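Local coordinates for mandelate racemase/muconate lactonizing enzyme family protein (Roseovarius nubinhibens ISM, PDB 3U4F) that binds magnesium in a TIM barrel of the enolase superfamily and may act as a hydro-lyase, at residues Lys243-Ser246 against Glu247-Ile251; Glu257-Asp261 against Leu262-Arg266. One frame throughout, in Å; residues are numbered along the deposited sequence.

Interaction 1: residues Lys243-Ser246 against Glu247-Ile251; sequences KEVS and EALDI. With MG (magnesium ion), chain G.
S246 and L249 turn their backbone carbonyls onto one magnesium ion, S246 O and L249 O each lying 2.1 Å from the metal. These oxygens are adjacent corners of an octahedron completed by four waters, one opposite each carbonyl and the other two opposite each other. With both oxygens drawn to the cation, S246 O and L249 O sit only 3.1 Å apart. One of the waters also donates to I251 O at 2.7 Å, and another gives D250 O a weak bond, so the chain after the helix wraps around the hydrated ion. The site lies at the C-terminal end of helix 239-248, in the beta-alpha-beta unit that joins barrel strands 229-231 and 253-255. L249 is the first residue to abandon helical geometry, its psi of 149° swinging the carbonyl round to the metal. Just before it the helical bonding frays: E247 N still reaches K243 O at 2.8 Å, whereas A248 N is divided between E244 O and a weak bond to V245 O, and L249 N makes only weak bonds to V245 O and S246 O. Behind these carbonyls the side chains of V245 and L249 lie side by side, CG1 of V245 touching CD1 of L249 at 3.5 Å. On another flank, a bend at chi4 (78°) in otherwise extended K243 carries NZ to 3.3 Å from E247 OE2, a weak salt bridge secondary to its bond with M271 O. S246 OG, held beside its own backbone N by a chi1 of -70°, is hydrogen-bonded to A273 O.

Interaction 2: residues Glu257-Asp261 against Leu262-Arg266; sequences EQDCD and LTTWR. With MG (magnesium ion), chain E; GAI (guanidine), chain F.
W265 reaches back from the first turn of helix 262-270 to the preceding loop, where D259 receives its indole, while D261 forms the N-cap of this helix in the TIM barrel. From W265 CB, 3.8 Å from D261 O, the side chain leaves with chi1 at -90°, well off a staggered position, and carries W265 CD1 past the same carbonyl, 3.5 Å from D261 O. W265 NE1 then donates to D259 O at 2.9 Å; the oxygen stands at the ring edge, tilted somewhat from its plane, and the N-H comes from above the carbonyl plane (58° out of it) instead of along a lone pair. Beyond NE1, CE2 and CZ2 pass beneath D259 CB, which sits 3.3 Å above the plane of the W265 ring, displaced toward its rim. D259 thus meets the indole twice, its carbonyl bonded at the edge and its CB packed over a face. A leucine here would probably leave D259 O without its indole donor and open a gap beneath D259 CB. The backbone of W265 is gripped as well, W265 N donating to D261 O, 3.0 Å away. A chi1 of 177° points the carboxylate of D261 away from its own N and brings D261 OD1 within 2.8 Å of T263 N, the capping bond, which meets the carboxylate from above its plane; T264 OG1 lies 3.3 Å from D261 OD2, at most a weak bond. At the other end of the loop E257 lies in the active site, its OE2 in a salt bridge with K94 NZ of the second subunit. E257 OE1 binds a magnesium ion at 2.0 Å, and guanidine chelates that ion through N2 and N3.

In the fold
The two contacts follow one another in the barrel: interaction 1 ends the helix that precedes strand 253-255, and interaction 2 is the loop after that strand with the start of the next helix. Their centres are 20 Å apart and their nearest atoms about 11 Å, so they do not touch. Each holds its own magnesium, the two ions being about 18 Å apart. The ion of interaction 2 is in the active site, bound by D205 and E231 besides E257 and by guanidine, which is also hydrogen-bonded to E333. That of interaction 1 is peripheral, held by backbone carbonyls and water; the side chain of V245 is about 10 Å from that of E231.

Interaction 1: residues Lys243-Ser246 against Glu247-Ile251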
loop_
_atom_site.group_PDB
_atom_site.type_symbol
_atom_site.label_atom_id
_atom_site.label_comp_id
_atom_site.label_asym_id
_atom_site.label_seq_id
_atom_site.Cartn_x
_atom_site.Cartn_y
_atom_site.Cartn_z
ATOM N N LYS A 243 18.061 1.922 -11.785
ATOM C CA LYS A 243 18.996 1.034 -12.495
ATOM C C LYS A 243 19.904 1.807 -13.465
ATOM O O LYS A 243 21.119 1.589 -13.517
ATOM C CB LYS A 243 18.212 -0.029 -13.246
ATOM C CG LYS A 243 19.059 -1.089 -13.952
ATOM C CD LYS A 243 18.143 -2.145 -14.548
ATOM C CE LYS A 243 18.774 -2.897 -15.716
ATOM N NZ LYS A 243 19.712 -3.904 -15.186
ATOM N N GLU A 244 19.320 2.713 -14.247
ATOM C CA GLU A 244 20.144 3.544 -15.130
ATOM C C GLU A 244 21.267 4.256 -14.377
ATOM O O GLU A 244 22.411 4.336 -14.861
ATOM C CB GLU A 244 19.299 4.583 -15.870
ATOM C CG GLU A 244 20.064 5.144 -17.083
ATOM C CD GLU A 244 19.334 6.287 -17.777
ATOM O OE1 GLU A 244 18.073 6.339 -17.708
ATOM O OE2 GLU A 244 20.058 7.121 -18.382
ATOM N N VAL A 245 20.946 4.791 -13.201
ATOM C CA VAL A 245 21.947 5.476 -12.395
ATOM C C VAL A 245 23.047 4.532 -11.893
ATOM O O VAL A 245 24.240 4.829 -12.057
ATOM C CB VAL A 245 21.294 6.248 -11.234
ATOM C CG1 VAL A 245 22.344 6.999 -10.427
ATOM C CG2 VAL A 245 20.223 7.213 -11.803
ATOM N N SER A 246 22.641 3.409 -11.286
ATOM C CA SER A 246 23.566 2.322 -10.891
ATOM C C SER A 246 24.461 1.907 -12.030
ATOM O O SER A 246 25.669 1.743 -11.844
ATOM C CB SER A 246 22.791 1.055 -10.464
ATOM O OG SER A 246 22.171 1.346 -9.248
ATOM N N GLU A 247 23.877 1.710 -13.205
ATOM C CA GLU A 247 24.689 1.272 -14.362
ATOM C C GLU A 247 25.722 2.298 -14.819
ATOM O O GLU A 247 26.808 1.915 -15.280
ATOM C CB GLU A 247 23.815 0.790 -15.534
ATOM C CG GLU A 247 23.122 -0.547 -15.273
ATOM C CD GLU A 247 22.085 -0.902 -16.346
ATOM O OE1 GLU A 247 21.385 0.006 -16.858
ATOM O OE2 GLU A 247 21.962 -2.097 -16.684
ATOM N N ALA A 248 25.399 3.589 -14.704
ATOM C CA ALA A 248 26.317 4.654 -15.124
ATOM C C ALA A 248 27.401 5.003 -14.091
ATOM O O ALA A 248 28.412 5.618 -14.443
ATOM C CB ALA A 248 25.530 5.934 -15.525
ATOM N N LEU A 249 27.192 4.645 -12.826
ATOM C CA LEU A 249 28.118 5.065 -11.754
ATOM C C LEU A 249 28.926 3.921 -11.139
ATOM O O LEU A 249 28.457 2.802 -11.065
ATOM C CB LEU A 249 27.382 5.792 -10.631
ATOM C CG LEU A 249 26.654 7.064 -11.068
ATOM C CD1 LEU A 249 25.789 7.604 -9.904
ATOM C CD2 LEU A 249 27.673 8.118 -11.502
ATOM N N ASP A 250 30.138 4.239 -10.703
ATOM C CA ASP A 250 30.940 3.328 -9.902
ATOM C C ASP A 250 30.556 3.385 -8.421
ATOM O O ASP A 250 30.656 2.365 -7.744
ATOM C CB ASP A 250 32.426 3.640 -10.032
ATOM C CG ASP A 250 32.940 3.418 -11.436
ATOM O OD1 ASP A 250 32.576 2.390 -12.051
ATOM O OD2 ASP A 250 33.702 4.278 -11.906
ATOM N N ILE A 251 30.160 4.552 -7.915
ATOM C CA ILE A 251 29.725 4.666 -6.504
ATOM C C ILE A 251 28.522 3.725 -6.283
ATOM O O ILE A 251 27.698 3.561 -7.187
ATOM C CB ILE A 251 29.409 6.144 -6.114
ATOM C CG1 ILE A 251 29.073 6.284 -4.606
ATOM C CG2 ILE A 251 28.352 6.756 -7.075
ATOM C CD1 ILE A 251 29.095 7.746 -4.109
HETATM MG MG MG G . 27.255 1.153 -10.670
HETATM O O HOH W 1 28.909 0.267 -9.605
HETATM O O HOH W 2 26.454 1.971 -8.908
HETATM O O HOH W 3 26.214 -0.667 -10.313
HETATM O O HOH W 4 28.201 0.260 -12.412
#

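Interaction 2: residues Glu257-Asp261 against Leu262-Arg266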
loop_
_atom_site.group_PDB
_atom_site.type_symbol
_atom_site.label_atom_id
_atom_site.label_comp_id
_atom_site.label_asym_id
_atom_site.label_seq_id
_atom_site.Cartn_x
_atom_site.Cartn_y
_atom_site.Cartn_z
ATOM N N GLU A 257 14.025 1.539 1.168
ATOM C CA GLU A 257 13.418 1.765 2.473
ATOM C C GLU A 257 11.897 1.844 2.445
ATOM O O GLU A 257 11.274 1.434 3.420
ATOM C CB GLU A 257 14.004 2.970 3.194
ATOM C CG GLU A 257 13.627 4.320 2.584
ATOM C CD GLU A 257 14.505 5.391 3.128
ATOM O OE1 GLU A 257 15.760 5.255 3.015
ATOM O OE2 GLU A 257 13.941 6.371 3.657
ATOM N N GLN A 258 11.309 2.323 1.336
ATOM C CA GLN A 258 9.814 2.385 1.230
ATOM C C GLN A 258 9.192 1.172 0.589
ATOM O O GLN A 258 7.986 1.115 0.406
ATOM C CB GLN A 258 9.347 3.632 0.465
ATOM C CG GLN A 258 9.552 4.915 1.214
ATOM C CD GLN A 258 10.898 5.594 0.965
ATOM O OE1 GLN A 258 11.638 5.278 0.018
ATOM N NE2 GLN A 258 11.181 6.590 1.775
ATOM N N ASP A 259 10.004 0.184 0.249
ATOM C CA ASP A 259 9.500 -0.998 -0.414
ATOM C C ASP A 259 8.996 -2.045 0.573
ATOM O O ASP A 259 9.783 -2.625 1.318
ATOM C CB ASP A 259 10.597 -1.571 -1.296
ATOM C CG ASP A 259 10.759 -0.766 -2.563
ATOM O OD1 ASP A 259 9.907 -0.935 -3.471
ATOM O OD2 ASP A 259 11.676 0.075 -2.626
ATOM N N CYS A 260 7.688 -2.284 0.551
ATOM C CA CYS A 260 7.080 -3.206 1.507
ATOM C C CYS A 260 6.513 -4.448 0.783
ATOM O O CYS A 260 5.999 -5.365 1.406
ATOM C CB CYS A 260 5.994 -2.466 2.315
ATOM S SG CYS A 260 4.633 -1.846 1.337
ATOM N N ASP A 261 6.664 -4.488 -0.540
ATOM C CA ASP A 261 6.062 -5.538 -1.383
ATOM C C ASP A 261 7.147 -6.534 -1.784
ATOM O O ASP A 261 8.080 -6.173 -2.489
ATOM C CB ASP A 261 5.414 -4.888 -2.630
ATOM C CG ASP A 261 4.824 -5.905 -3.617
ATOM O OD1 ASP A 261 4.994 -7.129 -3.458
ATOM O OD2 ASP A 261 4.164 -5.459 -4.583
ATOM N N LEU A 262 7.014 -7.790 -1.365
ATOM C CA LEU A 262 8.042 -8.802 -1.671
ATOM C C LEU A 262 8.221 -9.066 -3.168
ATOM O O LEU A 262 9.318 -9.436 -3.612
ATOM C CB LEU A 262 7.805 -10.118 -0.924
ATOM C CG LEU A 262 7.930 -10.102 0.603
ATOM C CD1 LEU A 262 7.515 -11.426 1.208
ATOM C CD2 LEU A 262 9.352 -9.728 1.085
ATOM N N THR A 263 7.157 -8.878 -3.946
ATOM C CA THR A 263 7.283 -9.011 -5.408
ATOM C C THR A 263 8.113 -7.902 -6.037
ATOM O O THR A 263 8.963 -8.148 -6.932
ATOM C CB THR A 263 5.907 -9.114 -6.099
ATOM O OG1 THR A 263 5.147 -10.085 -5.402
ATOM C CG2 THR A 263 6.076 -9.596 -7.546
ATOM N N THR A 264 7.932 -6.688 -5.548
ATOM C CA THR A 264 8.776 -5.596 -5.996
ATOM C C THR A 264 10.227 -5.824 -5.597
ATOM O O THR A 264 11.135 -5.568 -6.375
ATOM C CB THR A 264 8.274 -4.296 -5.449
ATOM O OG1 THR A 264 6.902 -4.161 -5.850
ATOM C CG2 THR A 264 9.114 -3.131 -5.961
ATOM N N TRP A 265 10.437 -6.294 -4.376
ATOM C CA TRP A 265 11.789 -6.644 -3.954
ATOM C C TRP A 265 12.451 -7.658 -4.914
ATOM O O TRP A 265 13.622 -7.500 -5.302
ATOM C CB TRP A 265 11.767 -7.175 -2.514
ATOM C CG TRP A 265 11.937 -6.079 -1.505
ATOM C CD1 TRP A 265 10.989 -5.605 -0.635
ATOM C CD2 TRP A 265 13.113 -5.297 -1.275
ATOM N NE1 TRP A 265 11.512 -4.602 0.141
ATOM C CE2 TRP A 265 12.811 -4.379 -0.240
ATOM C CE3 TRP A 265 14.390 -5.264 -1.863
ATOM C CZ2 TRP A 265 13.745 -3.446 0.246
ATOM C CZ3 TRP A 265 15.306 -4.330 -1.399
ATOM C CH2 TRP A 265 14.982 -3.435 -0.338
ATOM N N ARG A 266 11.705 -8.691 -5.297
ATOM C CA ARG A 266 12.240 -9.695 -6.200
ATOM C C ARG A 266 12.612 -9.056 -7.526
ATOM O O ARG A 266 13.690 -9.342 -8.061
ATOM C CB ARG A 266 11.272 -10.854 -6.425
ATOM C CG ARG A 266 11.949 -11.965 -7.291
ATOM C CD ARG A 266 11.122 -13.220 -7.415
ATOM N NE ARG A 266 9.690 -12.956 -7.549
ATOM C CZ ARG A 266 9.077 -12.511 -8.642
ATOM N NH1 ARG A 266 9.756 -12.255 -9.751
ATOM N NH2 ARG A 266 7.766 -12.336 -8.617
HETATM MG MG MG E . 17.075 6.823 2.910
HETATM C C GAI F . 17.114 7.636 5.351
HETATM N N1 GAI F . 17.221 8.055 6.586
HETATM N N2 GAI F . 16.207 8.125 4.432
HETATM N N3 GAI F . 17.886 6.627 4.913
HETATM O O HOH W 5 16.257 7.401 1.195
#